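Endoglucanase (Thermotoga maritima, PDB 1VHO) probably acts as a metal-dependent aminopeptidase of the M42 family, using two divalent metal cations per subunit, despite its name. Local coordinates at residues D18-Y23 / G150-I155; G22-V27 / F200-E205; I71-S76 / A83-V88. All blocks are in the same frame, centred on the assembly; numbering follows the deposited sequence.

Contact 1 of 3, residues D18-Y23 / G150-I155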
ATOM      1  N   ASP A  18      -9.298   4.040  -6.220  1.00 13.96           N
ATOM      2  CA  ASP A  18      -8.306   4.004  -7.283  1.00 14.13           C
ATOM      3  C   ASP A  18      -7.268   5.101  -7.130  1.00 14.82           C
ATOM      4  O   ASP A  18      -7.587   6.304  -7.222  1.00 15.45           O
ATOM      5  CB  ASP A  18      -8.972   4.079  -8.663  1.00 16.59           C
ATOM      6  CG  ASP A  18      -9.909   2.927  -8.967  1.00 17.51           C
ATOM      7  OD1 ASP A  18      -9.779   1.835  -8.371  1.00 16.86           O
ATOM      8  OD2 ASP A  18     -10.846   3.082  -9.811  1.00 16.83           O
ATOM      9  N   GLY A  19      -6.005   4.679  -6.965  1.00 11.90           N
ATOM     10  CA  GLY A  19      -4.904   5.660  -6.870  1.00 14.41           C
ATOM     11  C   GLY A  19      -3.654   5.102  -7.533  1.00 15.41           C
ATOM     12  O   GLY A  19      -2.687   4.679  -6.877  1.00 15.16           O
ATOM     13  N   PRO A  20      -3.687   4.891  -8.846  1.00 14.69           N
ATOM     14  CA  PRO A  20      -2.557   4.354  -9.582  1.00 14.17           C
ATOM     15  C   PRO A  20      -1.386   5.353  -9.464  1.00 15.62           C
ATOM     16  O   PRO A  20      -1.652   6.519  -9.199  1.00 14.90           O
ATOM     17  CB  PRO A  20      -3.046   4.279 -11.036  1.00 15.23           C
ATOM     18  CG  PRO A  20      -4.121   5.333 -11.093  1.00 15.19           C
ATOM     19  CD  PRO A  20      -4.812   5.274  -9.757  1.00 13.32           C
ATOM     20  N   SER A  21      -0.187   4.847  -9.556  1.00 16.25           N
ATOM     21  CA  SER A  21       1.011   5.707  -9.387  1.00 18.51           C
ATOM     22  C   SER A  21       0.857   7.010 -10.166  1.00 19.22           C
ATOM     23  O   SER A  21       0.541   6.969 -11.374  1.00 18.63           O
ATOM     24  CB  SER A  21       2.231   4.956  -9.924  1.00 17.51           C
ATOM     25  OG  SER A  21       2.303   3.695  -9.240  1.00 23.68           O
ATOM     26  N   GLY A  22       1.119   8.116  -9.490  1.00 18.53           N
ATOM     27  CA  GLY A  22       1.025   9.432 -10.120  1.00 20.61           C
ATOM     28  C   GLY A  22      -0.317  10.090  -9.957  1.00 20.86           C
ATOM     29  O   GLY A  22      -0.484  11.288 -10.262  1.00 21.17           O
ATOM     30  N   TYR A  23      -1.370   9.329  -9.636  1.00 16.24           N
ATOM     31  CA  TYR A  23      -2.739   9.842  -9.529  1.00 15.16           C
ATOM     32  C   TYR A  23      -3.381   9.349  -8.228  1.00 16.88           C
ATOM     33  O   TYR A  23      -4.492   8.815  -8.215  1.00 16.60           O
ATOM     34  CB  TYR A  23      -3.564   9.308 -10.737  1.00 16.54           C
ATOM     35  CG  TYR A  23      -2.824   9.513 -12.058  1.00 17.25           C
ATOM     36  CD1 TYR A  23      -2.916  10.740 -12.723  1.00 17.06           C
ATOM     37  CD2 TYR A  23      -2.001   8.543 -12.578  1.00 17.91           C
ATOM     38  CE1 TYR A  23      -2.182  10.960 -13.879  1.00 18.69           C
ATOM     39  CE2 TYR A  23      -1.268   8.742 -13.756  1.00 18.49           C
ATOM     40  CZ  TYR A  23      -1.394   9.968 -14.397  1.00 20.66           C
ATOM     41  OH  TYR A  23      -0.672  10.178 -15.554  1.00 22.01           O
ATOM     42  N   GLY A 150      -3.565   8.280 -23.411  1.00 20.63           N
ATOM     43  CA  GLY A 150      -3.516   9.101 -22.192  1.00 19.03           C
ATOM     44  C   GLY A 150      -4.533   8.658 -21.134  1.00 18.97           C
ATOM     45  O   GLY A 150      -4.357   9.031 -19.959  1.00 16.30           O
ATOM     46  N   ASP A 151      -5.510   7.839 -21.510  1.00 17.52           N
ATOM     47  CA  ASP A 151      -6.508   7.393 -20.513  1.00 19.26           C
ATOM     48  C   ASP A 151      -5.804   6.402 -19.573  1.00 17.70           C
ATOM     49  O   ASP A 151      -4.956   5.644 -20.019  1.00 15.72           O
ATOM     50  CB  ASP A 151      -7.731   6.779 -21.195  1.00 19.75           C
ATOM     51  CG  ASP A 151      -8.657   7.890 -21.753  1.00 18.11           C
ATOM     52  OD1 ASP A 151      -8.558   9.058 -21.357  1.00 20.25           O
ATOM     53  OD2 ASP A 151      -9.463   7.567 -22.610  1.00 18.97           O
ATOM     54  N   ILE A 152      -6.217   6.411 -18.302  1.00 16.61           N
ATOM     55  CA  ILE A 152      -5.543   5.553 -17.307  1.00 14.83           C
ATOM     56  C   ILE A 152      -6.469   4.407 -16.878  1.00 16.26           C
ATOM     57  O   ILE A 152      -7.630   4.626 -16.615  1.00 16.38           O
ATOM     58  CB  ILE A 152      -5.197   6.399 -16.084  1.00 15.52           C
ATOM     59  CG1 ILE A 152      -4.131   7.497 -16.431  1.00 16.43           C
ATOM     60  CG2 ILE A 152      -4.686   5.544 -14.910  1.00 14.69           C
ATOM     61  CD1 ILE A 152      -2.816   6.909 -16.884  1.00 16.27           C
ATOM     62  N   ALA A 153      -5.899   3.219 -16.763  1.00 17.71           N
ATOM     63  CA  ALA A 153      -6.671   2.046 -16.344  1.00 16.22           C
ATOM     64  C   ALA A 153      -6.103   1.479 -15.049  1.00 16.57           C
ATOM     65  O   ALA A 153      -4.921   1.646 -14.784  1.00 16.20           O
ATOM     66  CB  ALA A 153      -6.503   0.943 -17.419  1.00 16.59           C
ATOM     67  N   VAL A 154      -6.975   0.896 -14.214  1.00 14.01           N
ATOM     68  CA  VAL A 154      -6.497   0.216 -13.020  1.00 14.53           C
ATOM     69  C   VAL A 154      -7.204  -1.159 -13.035  1.00 15.92           C
ATOM     70  O   VAL A 154      -8.114  -1.370 -13.839  1.00 14.31           O
ATOM     71  CB  VAL A 154      -6.838   0.959 -11.721  1.00 16.38           C
ATOM     72  CG1 VAL A 154      -6.072   2.313 -11.660  1.00 17.18           C
ATOM     73  CG2 VAL A 154      -8.343   1.221 -11.680  1.00 15.40           C
ATOM     74  N   ILE A 155      -6.831  -2.036 -12.129  1.00 15.07           N
ATOM     75  CA  ILE A 155      -7.497  -3.342 -12.027  1.00 14.97           C
ATOM     76  C   ILE A 155      -8.924  -3.136 -11.544  1.00 14.96           C
ATOM     77  O   ILE A 155      -9.229  -2.340 -10.651  1.00 14.11           O
ATOM     78  CB  ILE A 155      -6.719  -4.189 -10.977  1.00 15.15           C
ATOM     79  CG1 ILE A 155      -5.384  -4.606 -11.577  1.00 18.19           C
ATOM     80  CG2 ILE A 155      -7.530  -5.415 -10.554  1.00 15.92           C
ATOM     81  CD1 ILE A 155      -5.506  -5.480 -12.773  1.00 25.07           C
TER

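Contact 2 of 3, residues G22-V27 / F200-E205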
ATOM      1  N   GLY A  22       1.119   8.116  -9.490  1.00 18.53           N
ATOM      2  CA  GLY A  22       1.025   9.432 -10.120  1.00 20.61           C
ATOM      3  C   GLY A  22      -0.317  10.090  -9.957  1.00 20.86           C
ATOM      4  O   GLY A  22      -0.484  11.288 -10.262  1.00 21.17           O
ATOM      5  N   TYR A  23      -1.370   9.329  -9.636  1.00 16.24           N
ATOM      6  CA  TYR A  23      -2.739   9.842  -9.529  1.00 15.16           C
ATOM      7  C   TYR A  23      -3.381   9.349  -8.228  1.00 16.88           C
ATOM      8  O   TYR A  23      -4.492   8.815  -8.215  1.00 16.60           O
ATOM      9  CB  TYR A  23      -3.564   9.308 -10.737  1.00 16.54           C
ATOM     10  CG  TYR A  23      -2.824   9.513 -12.058  1.00 17.25           C
ATOM     11  CD1 TYR A  23      -2.916  10.740 -12.723  1.00 17.06           C
ATOM     12  CD2 TYR A  23      -2.001   8.543 -12.578  1.00 17.91           C
ATOM     13  CE1 TYR A  23      -2.182  10.960 -13.879  1.00 18.69           C
ATOM     14  CE2 TYR A  23      -1.268   8.742 -13.756  1.00 18.49           C
ATOM     15  CZ  TYR A  23      -1.394   9.968 -14.397  1.00 20.66           C
ATOM     16  OH  TYR A  23      -0.672  10.178 -15.554  1.00 22.01           O
ATOM     17  N   GLU A  24      -2.660   9.492  -7.113  1.00 16.03           N
ATOM     18  CA  GLU A  24      -3.139   8.990  -5.824  1.00 16.33           C
ATOM     19  C   GLU A  24      -4.018   9.958  -5.073  1.00 17.89           C
ATOM     20  O   GLU A  24      -4.504   9.593  -3.975  1.00 17.56           O
ATOM     21  CB  GLU A  24      -1.909   8.649  -4.911  1.00 16.34           C
ATOM     22  CG  GLU A  24      -0.908   7.716  -5.564  1.00 18.06           C
ATOM     23  CD  GLU A  24       0.241   8.378  -6.285  1.00 20.70           C
ATOM     24  OE1 GLU A  24       0.176   9.543  -6.681  1.00 19.93           O
ATOM     25  OE2 GLU A  24       1.265   7.707  -6.490  1.00 21.83           O
ATOM     26  N   THR A  25      -4.498  11.070  -5.664  1.00 17.14           N
ATOM     27  CA  THR A  25      -5.270  12.042  -4.919  1.00 19.16           C
ATOM     28  C   THR A  25      -6.505  11.576  -4.218  1.00 17.56           C
ATOM     29  O   THR A  25      -6.808  12.009  -3.108  1.00 18.34           O
ATOM     30  CB  THR A  25      -5.784  13.181  -5.929  1.00 22.97           C
ATOM     31  OG1 THR A  25      -4.780  13.202  -6.950  1.00 35.96           O
ATOM     32  CG2 THR A  25      -5.852  14.470  -5.198  1.00 27.76           C
ATOM     33  N   ASN A  26      -7.325  10.784  -4.898  1.00 16.22           N
ATOM     34  CA  ASN A  26      -8.557  10.315  -4.272  1.00 19.18           C
ATOM     35  C   ASN A  26      -8.286   9.410  -3.064  1.00 17.30           C
ATOM     36  O   ASN A  26      -9.143   9.405  -2.159  1.00 15.24           O
ATOM     37  CB  ASN A  26      -9.489   9.649  -5.292  1.00 20.07           C
ATOM     38  CG  ASN A  26     -10.929   9.714  -4.743  1.00 23.52           C
ATOM     39  OD1 ASN A  26     -11.369  10.759  -4.231  1.00 23.99           O
ATOM     40  ND2 ASN A  26     -11.642   8.617  -4.855  1.00 26.40           N
ATOM     41  N   VAL A  27      -7.274   8.586  -3.134  1.00 16.49           N
ATOM     42  CA  VAL A  27      -6.940   7.700  -1.977  1.00 15.29           C
ATOM     43  C   VAL A  27      -6.482   8.566  -0.811  1.00 15.21           C
ATOM     44  O   VAL A  27      -6.894   8.375   0.333  1.00 15.80           O
ATOM     45  CB  VAL A  27      -5.828   6.718  -2.364  1.00 15.88           C
ATOM     46  CG1 VAL A  27      -5.410   5.923  -1.088  1.00 18.11           C
ATOM     47  CG2 VAL A  27      -6.297   5.738  -3.440  1.00 14.38           C
ATOM     48  N   PHE A 200       1.899   8.761   4.582  1.00 16.82           N
ATOM     49  CA  PHE A 200       1.281   8.059   3.460  1.00 17.60           C
ATOM     50  C   PHE A 200       1.910   8.633   2.185  1.00 18.31           C
ATOM     51  O   PHE A 200       1.514   9.689   1.659  1.00 19.25           O
ATOM     52  CB  PHE A 200      -0.247   8.260   3.491  1.00 17.42           C
ATOM     53  CG  PHE A 200      -0.907   7.842   4.786  1.00 15.34           C
ATOM     54  CD1 PHE A 200      -1.044   8.755   5.829  1.00 17.77           C
ATOM     55  CD2 PHE A 200      -1.368   6.552   4.972  1.00 15.81           C
ATOM     56  CE1 PHE A 200      -1.661   8.377   7.023  1.00 18.45           C
ATOM     57  CE2 PHE A 200      -1.948   6.144   6.167  1.00 15.45           C
ATOM     58  CZ  PHE A 200      -2.105   7.084   7.202  1.00 17.91           C
ATOM     59  N   SER A 201       2.908   7.959   1.659  1.00 19.34           N
ATOM     60  CA  SER A 201       3.695   8.373   0.531  1.00 20.63           C
ATOM     61  C   SER A 201       3.185   7.995  -0.846  1.00 22.59           C
ATOM     62  O   SER A 201       2.907   6.826  -1.113  1.00 21.39           O
ATOM     63  CB  SER A 201       5.110   7.721   0.662  1.00 23.67           C
ATOM     64  OG  SER A 201       6.024   8.357  -0.210  1.00 30.62           O
ATOM     65  N   VAL A 202       3.211   9.010  -1.734  1.00 21.59           N
ATOM     66  CA  VAL A 202       2.800   8.726  -3.120  1.00 22.58           C
ATOM     67  C   VAL A 202       4.016   8.332  -3.933  1.00 24.78           C
ATOM     68  O   VAL A 202       5.173   8.458  -3.509  1.00 25.45           O
ATOM     69  CB  VAL A 202       2.076   9.923  -3.752  1.00 20.28           C
ATOM     70  CG1 VAL A 202       0.815  10.238  -2.971  1.00 22.30           C
ATOM     71  CG2 VAL A 202       3.028  11.141  -3.771  1.00 20.94           C
ATOM     72  N   GLN A 203       3.804   7.858  -5.160  1.00 23.83           N
ATOM     73  CA  GLN A 203       4.881   7.375  -5.983  1.00 28.78           C
ATOM     74  C   GLN A 203       5.972   8.385  -6.336  1.00 31.44           C
ATOM     75  O   GLN A 203       7.144   8.000  -6.360  1.00 31.29           O
ATOM     76  CB  GLN A 203       4.318   6.820  -7.305  1.00 28.11           C
ATOM     77  CG  GLN A 203       5.270   5.799  -7.938  1.00 35.83           C
ATOM     78  CD  GLN A 203       5.913   6.371  -9.185  1.00 40.45           C
ATOM     79  OE1 GLN A 203       5.559   7.479  -9.583  1.00 43.53           O
ATOM     80  NE2 GLN A 203       6.827   5.613  -9.773  1.00 43.08           N
ATOM     81  N   GLU A 204       5.609   9.631  -6.577  1.00 33.69           N
ATOM     82  CA  GLU A 204       6.592  10.619  -6.999  1.00 37.65           C
ATOM     83  C   GLU A 204       7.514  11.174  -5.942  1.00 38.64           C
ATOM     84  O   GLU A 204       8.242  12.133  -6.289  1.00 40.37           O
ATOM     85  CB  GLU A 204       5.879  11.740  -7.777  1.00 40.67           C
ATOM     86  CG  GLU A 204       5.476  11.278  -9.185  1.00 47.63           C
ATOM     87  CD  GLU A 204       4.589  12.266  -9.915  1.00 53.37           C
ATOM     88  OE1 GLU A 204       4.602  13.472  -9.563  1.00 55.87           O
ATOM     89  OE2 GLU A 204       3.865  11.870 -10.862  1.00 53.76           O
ATOM     90  N   GLU A 205       7.599  10.627  -4.742  1.00 36.70           N
ATOM     91  CA  GLU A 205       8.498  11.118  -3.716  1.00 36.36           C
ATOM     92  C   GLU A 205       9.874  10.500  -3.923  1.00 36.73           C
ATOM     93  O   GLU A 205       9.994   9.422  -4.493  1.00 36.60           O
ATOM     94  CB  GLU A 205       8.017  10.770  -2.289  1.00 33.95           C
ATOM     95  CG  GLU A 205       6.621  11.301  -1.999  1.00 30.80           C
ATOM     96  CD  GLU A 205       6.567  12.777  -1.718  1.00 30.38           C
ATOM     97  OE1 GLU A 205       7.628  13.428  -1.807  1.00 33.70           O
ATOM     98  OE2 GLU A 205       5.504  13.330  -1.393  1.00 29.44           O
TER
HETATM   99  O   HOH W   1       1.056  12.729 -12.271  1.00 35.71           O
HETATM  100  O   HOH W   2       2.815  10.333  -7.180  1.00 24.85           O

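Contact 3 of 3, residues I71-S76 / A83-V88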
ATOM      1  N   ILE A  71      -0.900  -0.448  -9.034  1.00 17.44           N
ATOM      2  CA  ILE A  71      -0.503  -0.517 -10.441  1.00 20.07           C
ATOM      3  C   ILE A  71      -1.597   0.097 -11.307  1.00 19.25           C
ATOM      4  O   ILE A  71      -2.798   0.162 -11.011  1.00 16.41           O
ATOM      5  CB  ILE A  71      -0.188  -1.946 -10.876  1.00 26.88           C
ATOM      6  CG1 ILE A  71      -1.429  -2.808 -10.886  1.00 26.96           C
ATOM      7  CG2 ILE A  71       0.901  -2.549  -9.969  1.00 26.97           C
ATOM      8  CD1 ILE A  71      -1.749  -3.312 -12.293  1.00 33.09           C
ATOM      9  N   GLY A  72      -1.109   0.611 -12.437  1.00 16.67           N
ATOM     10  CA  GLY A  72      -2.017   1.229 -13.392  1.00 19.16           C
ATOM     11  C   GLY A  72      -1.373   1.104 -14.796  1.00 19.14           C
ATOM     12  O   GLY A  72      -0.196   0.698 -14.931  1.00 20.20           O
ATOM     13  N   PHE A  73      -2.176   1.420 -15.772  1.00 17.03           N
ATOM     14  CA  PHE A  73      -1.749   1.384 -17.180  1.00 16.19           C
ATOM     15  C   PHE A  73      -2.243   2.658 -17.869  1.00 17.22           C
ATOM     16  O   PHE A  73      -3.239   3.266 -17.469  1.00 16.97           O
ATOM     17  CB  PHE A  73      -2.432   0.204 -17.943  1.00 15.82           C
ATOM     18  CG  PHE A  73      -2.225  -1.140 -17.332  1.00 19.20           C
ATOM     19  CD1 PHE A  73      -1.157  -1.933 -17.669  1.00 22.26           C
ATOM     20  CD2 PHE A  73      -3.151  -1.622 -16.401  1.00 21.70           C
ATOM     21  CE1 PHE A  73      -0.969  -3.191 -17.085  1.00 27.31           C
ATOM     22  CE2 PHE A  73      -2.946  -2.855 -15.795  1.00 26.58           C
ATOM     23  CZ  PHE A  73      -1.880  -3.661 -16.150  1.00 25.02           C
ATOM     24  N   VAL A  74      -1.526   3.052 -18.919  1.00 15.42           N
ATOM     25  CA  VAL A  74      -1.963   4.196 -19.709  1.00 15.16           C
ATOM     26  C   VAL A  74      -2.197   3.728 -21.144  1.00 16.78           C
ATOM     27  O   VAL A  74      -1.458   2.833 -21.600  1.00 18.73           O
ATOM     28  CB  VAL A  74      -0.890   5.333 -19.672  1.00 18.43           C
ATOM     29  CG1 VAL A  74       0.458   4.840 -20.178  1.00 17.77           C
ATOM     30  CG2 VAL A  74      -1.409   6.513 -20.479  1.00 16.06           C
ATOM     31  N   VAL A  75      -3.202   4.246 -21.817  1.00 16.68           N
ATOM     32  CA  VAL A  75      -3.432   3.852 -23.216  1.00 18.08           C
ATOM     33  C   VAL A  75      -2.286   4.561 -24.002  1.00 19.05           C
ATOM     34  O   VAL A  75      -2.191   5.790 -23.894  1.00 20.57           O
ATOM     35  CB  VAL A  75      -4.787   4.329 -23.724  1.00 20.77           C
ATOM     36  CG1 VAL A  75      -4.929   4.111 -25.220  1.00 19.63           C
ATOM     37  CG2 VAL A  75      -5.902   3.547 -22.973  1.00 22.09           C
ATOM     38  N   SER A  76      -1.425   3.792 -24.622  1.00 21.43           N
ATOM     39  CA  SER A  76      -0.308   4.440 -25.330  1.00 24.24           C
ATOM     40  C   SER A  76      -0.553   4.525 -26.823  1.00 27.74           C
ATOM     41  O   SER A  76       0.083   5.327 -27.500  1.00 26.01           O
ATOM     42  CB  SER A  76       0.960   3.609 -25.078  1.00 23.89           C
ATOM     43  OG  SER A  76       0.686   2.277 -25.459  1.00 27.56           O
ATOM     44  N   ALA A  83      -6.632  -1.000 -28.558  1.00 25.74           N
ATOM     45  CA  ALA A  83      -5.895   0.023 -27.794  1.00 22.81           C
ATOM     46  C   ALA A  83      -4.801  -0.713 -27.013  1.00 24.56           C
ATOM     47  O   ALA A  83      -5.059  -1.712 -26.301  1.00 24.31           O
ATOM     48  CB  ALA A  83      -6.756   0.808 -26.849  1.00 19.74           C
ATOM     49  N   ARG A  84      -3.579  -0.197 -27.088  1.00 22.33           N
ATOM     50  CA  ARG A  84      -2.473  -0.808 -26.372  1.00 22.16           C
ATOM     51  C   ARG A  84      -2.288  -0.141 -24.992  1.00 20.44           C
ATOM     52  O   ARG A  84      -2.436   1.068 -24.926  1.00 23.46           O
ATOM     53  CB  ARG A  84      -1.151  -0.611 -27.173  1.00 27.10           C
ATOM     54  CG  ARG A  84       0.037  -1.025 -26.306  1.00 30.71           C
ATOM     55  CD  ARG A  84       1.356  -0.742 -26.989  1.00 39.56           C
ATOM     56  NE  ARG A  84       1.701  -1.793 -27.952  1.00 46.49           N
ATOM     57  CZ  ARG A  84       2.643  -1.609 -28.876  1.00 50.64           C
ATOM     58  NH1 ARG A  84       3.296  -0.445 -28.943  1.00 49.68           N
ATOM     59  NH2 ARG A  84       2.907  -2.586 -29.729  1.00 52.24           N
ATOM     60  N   LEU A  85      -2.015  -0.920 -23.955  1.00 20.99           N
ATOM     61  CA  LEU A  85      -1.825  -0.356 -22.623  1.00 23.52           C
ATOM     62  C   LEU A  85      -0.383  -0.569 -22.141  1.00 23.65           C
ATOM     63  O   LEU A  85       0.121  -1.678 -22.328  1.00 25.64           O
ATOM     64  CB  LEU A  85      -2.707  -1.074 -21.581  1.00 22.86           C
ATOM     65  CG  LEU A  85      -4.224  -1.031 -21.810  1.00 28.72           C
ATOM     66  CD1 LEU A  85      -4.936  -1.773 -20.665  1.00 30.47           C
ATOM     67  CD2 LEU A  85      -4.713   0.401 -21.867  1.00 26.13           C
ATOM     68  N   GLU A  86       0.218   0.434 -21.543  1.00 23.04           N
ATOM     69  CA  GLU A  86       1.554   0.338 -20.995  1.00 21.28           C
ATOM     70  C   GLU A  86       1.506   0.591 -19.487  1.00 20.56           C
ATOM     71  O   GLU A  86       0.787   1.479 -19.076  1.00 20.02           O
ATOM     72  CB  GLU A  86       2.468   1.434 -21.632  1.00 28.32           C
ATOM     73  CG  GLU A  86       2.785   1.019 -23.060  1.00 36.41           C
ATOM     74  CD  GLU A  86       3.884   1.798 -23.731  1.00 42.80           C
ATOM     75  OE1 GLU A  86       4.238   1.393 -24.859  1.00 46.70           O
ATOM     76  OE2 GLU A  86       4.383   2.796 -23.157  1.00 47.21           O
ATOM     77  N   PRO A  87       2.240  -0.162 -18.683  1.00 20.49           N
ATOM     78  CA  PRO A  87       2.261   0.069 -17.256  1.00 22.79           C
ATOM     79  C   PRO A  87       2.717   1.476 -16.924  1.00 24.97           C
ATOM     80  O   PRO A  87       3.486   2.098 -17.694  1.00 24.94           O
ATOM     81  CB  PRO A  87       3.236  -0.949 -16.685  1.00 22.75           C
ATOM     82  CG  PRO A  87       3.560  -1.874 -17.797  1.00 25.26           C
ATOM     83  CD  PRO A  87       3.194  -1.197 -19.111  1.00 23.04           C
ATOM     84  N   VAL A  88       2.176   2.055 -15.844  1.00 23.81           N
ATOM     85  CA  VAL A  88       2.606   3.373 -15.432  1.00 26.98           C
ATOM     86  C   VAL A  88       3.707   3.244 -14.344  1.00 27.77           C
ATOM     87  O   VAL A  88       3.739   2.183 -13.682  1.00 27.72           O
ATOM     88  CB  VAL A  88       1.518   4.319 -14.933  1.00 28.68           C
ATOM     89  CG1 VAL A  88       0.455   4.568 -16.017  1.00 30.91           C
ATOM     90  CG2 VAL A  88       0.846   3.818 -13.679  1.00 33.30           C
TER
HETATM   91  O   HOH W   3       2.111   0.381 -12.549  1.00 35.16           O

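Contact 1 of 3, residues D18-Y23 / G150-I155
Pro20 and Val154 mark the closest backbone approach, CA to CA 6.7 Å, and with no hydrogen bond passing between 18-23 and 150-155 the loop rests on the strand through side chains alone. The loop folds back in a type II beta turn, closed by the bond from Tyr23 N to Pro20 O (2.9 Å). Gly22 takes the third position of this turn with phi at 92°, a backbone shape in which a beta carbon would collide with the carbonyl oxygen of Ser21.

Ile152 and Val154, two residues apart on one face of the strand, answer the turn with forked ends. With Val154 CG1 beside its backbone N (chi1 -66°), that methyl meets the Pro20 ring, CG1 to Pro20 CG being 3.6 Å, and the two side chains cross at about a right angle. The other methyl, CG2, lies 3.6 Å from CG of the Asp18 carboxylate, whose oxygens are engaged by Arg102, Lys169 and Tyr104. Ile152 divides its branches in the same way: CG2 touches Pro20 CG at 3.9 Å, while the longer arm turns to Tyr23. There CG1 sits over one face of the ring, nearer its border than its centre, at a height of 4.1 Å, and CD1 approaches Tyr23 CE2 at 3.9 Å.

The example shows a connection between helices seated on the face of a sheet from a different part of the fold. The loop links helix 7-16 to helix 25-35, whereas strand 152-155 runs between strands 100-105 and 73-79 of the six-stranded antiparallel sheet.

Contact 2 of 3, residues G22-V27 / F200-E205
Glu24 sets CG beside its backbone N (chi1 -53°) and bends sharply at chi2 (93°), which carries its carboxylate back to Gly22 and across to Gln203. Both backbone N-H groups converge on one oxygen: Gln203 N reaches Glu24 OE2 at 2.9 Å in a nearly straight bond (169°), and Gly22 N reaches it at 3.0 Å. Each donor stands well out of the carboxylate plane, and the two come from opposite faces, so OE2 is clamped between the segments. The other oxygen works through a water, which donates to Glu24 OE1 (2.8 Å) and accepts from Glu204 N.

Val202 lies over the carboxylate face from which Gln203 N comes, its CB 3.5 Å from Glu24 CD and its CG1 against Glu24 CB. A second water bridges the segments, donating to Gly22 O at 2.9 Å and, over a longer 3.3 Å, to Glu204 OE2. An alanine in place of Glu24 removes the acceptor shared by Gly22 N and Gln203 N, and the turn that starts at Val202 would probably be less firmly held.

That type I turn, Val202 to Glu205, leaves strand 195-201 and carries Glu204, the predicted proton acceptor, and Glu205, a predicted zinc ligand. Buried Glu24, N-cap of helix 25-35, which two N-H donors would tend to keep charged, is probably its second-shell support, holding Gln203 N directly and Glu204 N through water.

Contact 3 of 3, residues I71-S76 / A83-V88
Val74 and Glu86 form the hydrogen-bonded pair at the middle of this antiparallel hairpin, Val74 N to Glu86 O at 2.8 Å and Glu86 N to Val74 O at 2.9 Å. The pattern continues on one side with Ser76 N to Arg84 O (2.9 Å) and on the other with Val88 N to Gly72 O (2.9 Å). In the non-hydrogen-bonded pairs the CA-H groups of Phe73, Val75, Leu85 and Pro87 turn to carbonyl oxygens across the gap. The N-to-C directions of the short strand segments differ by 139°, well short of antiparallel, a marked twist.

On one face Val75 CG2 packs against Leu85 CD2 at 3.5 Å, and CG1 leans on Ala83 CB. Phe73 CB touches Leu85 CB, while its side chain and that of Pro87 diverge, with Glu86 C at the edge of the Phe73 ring. On the other face, which carries Val74 and Glu86, Val74 CB lies 4.0 Å from Val88 CG1. Further along, Ser76 OG stands between its own backbone N and carbonyl carbon (chi1 54°), where it touches Glu86 CG at 3.4 Å and the aliphatic part of Arg84, and makes a weak hydrogen bond to Arg84 O.

Farther out, Val74 and Val88 both lean on Ile152, Arg84 pairs with Glu135, and strand 137-139 flanks the second strand. A water joins Gly72 N to Val88 O beside the Val88 N to Gly72 O bond. The chemistry is therefore split: alternate main-chain groups pair within the hairpin, while those of Phe73 and Val75 turn to strand 152-155; apolar branches seal the buried face, and the face of Val74 and Glu86 mixes apolar contacts with polar chains such as Glu86 beside Ser76.

Overall arrangement
From the N terminus, the chain leaves helix 7-16 and enters the loop from which contacts 1 and 2 both start, sharing Gly22 and Tyr23. Contact 1 closes a long excursion when the chain returns at 150-155, and contact 2 closes a longer one at 200-205. The hairpin of contact 3 forms early within both excursions, a short local closure inside two distant ones. Its first strand lies beside 152-155, so contacts 1 and 3 reach one sheet, whereas contact 2 ends at the turn leaving the central mixed sheet. The loop before helix 25-35 thus touches the six-stranded sheet on strand 152-155 and the turn that leaves the mixed sheet, close to the predicted active site.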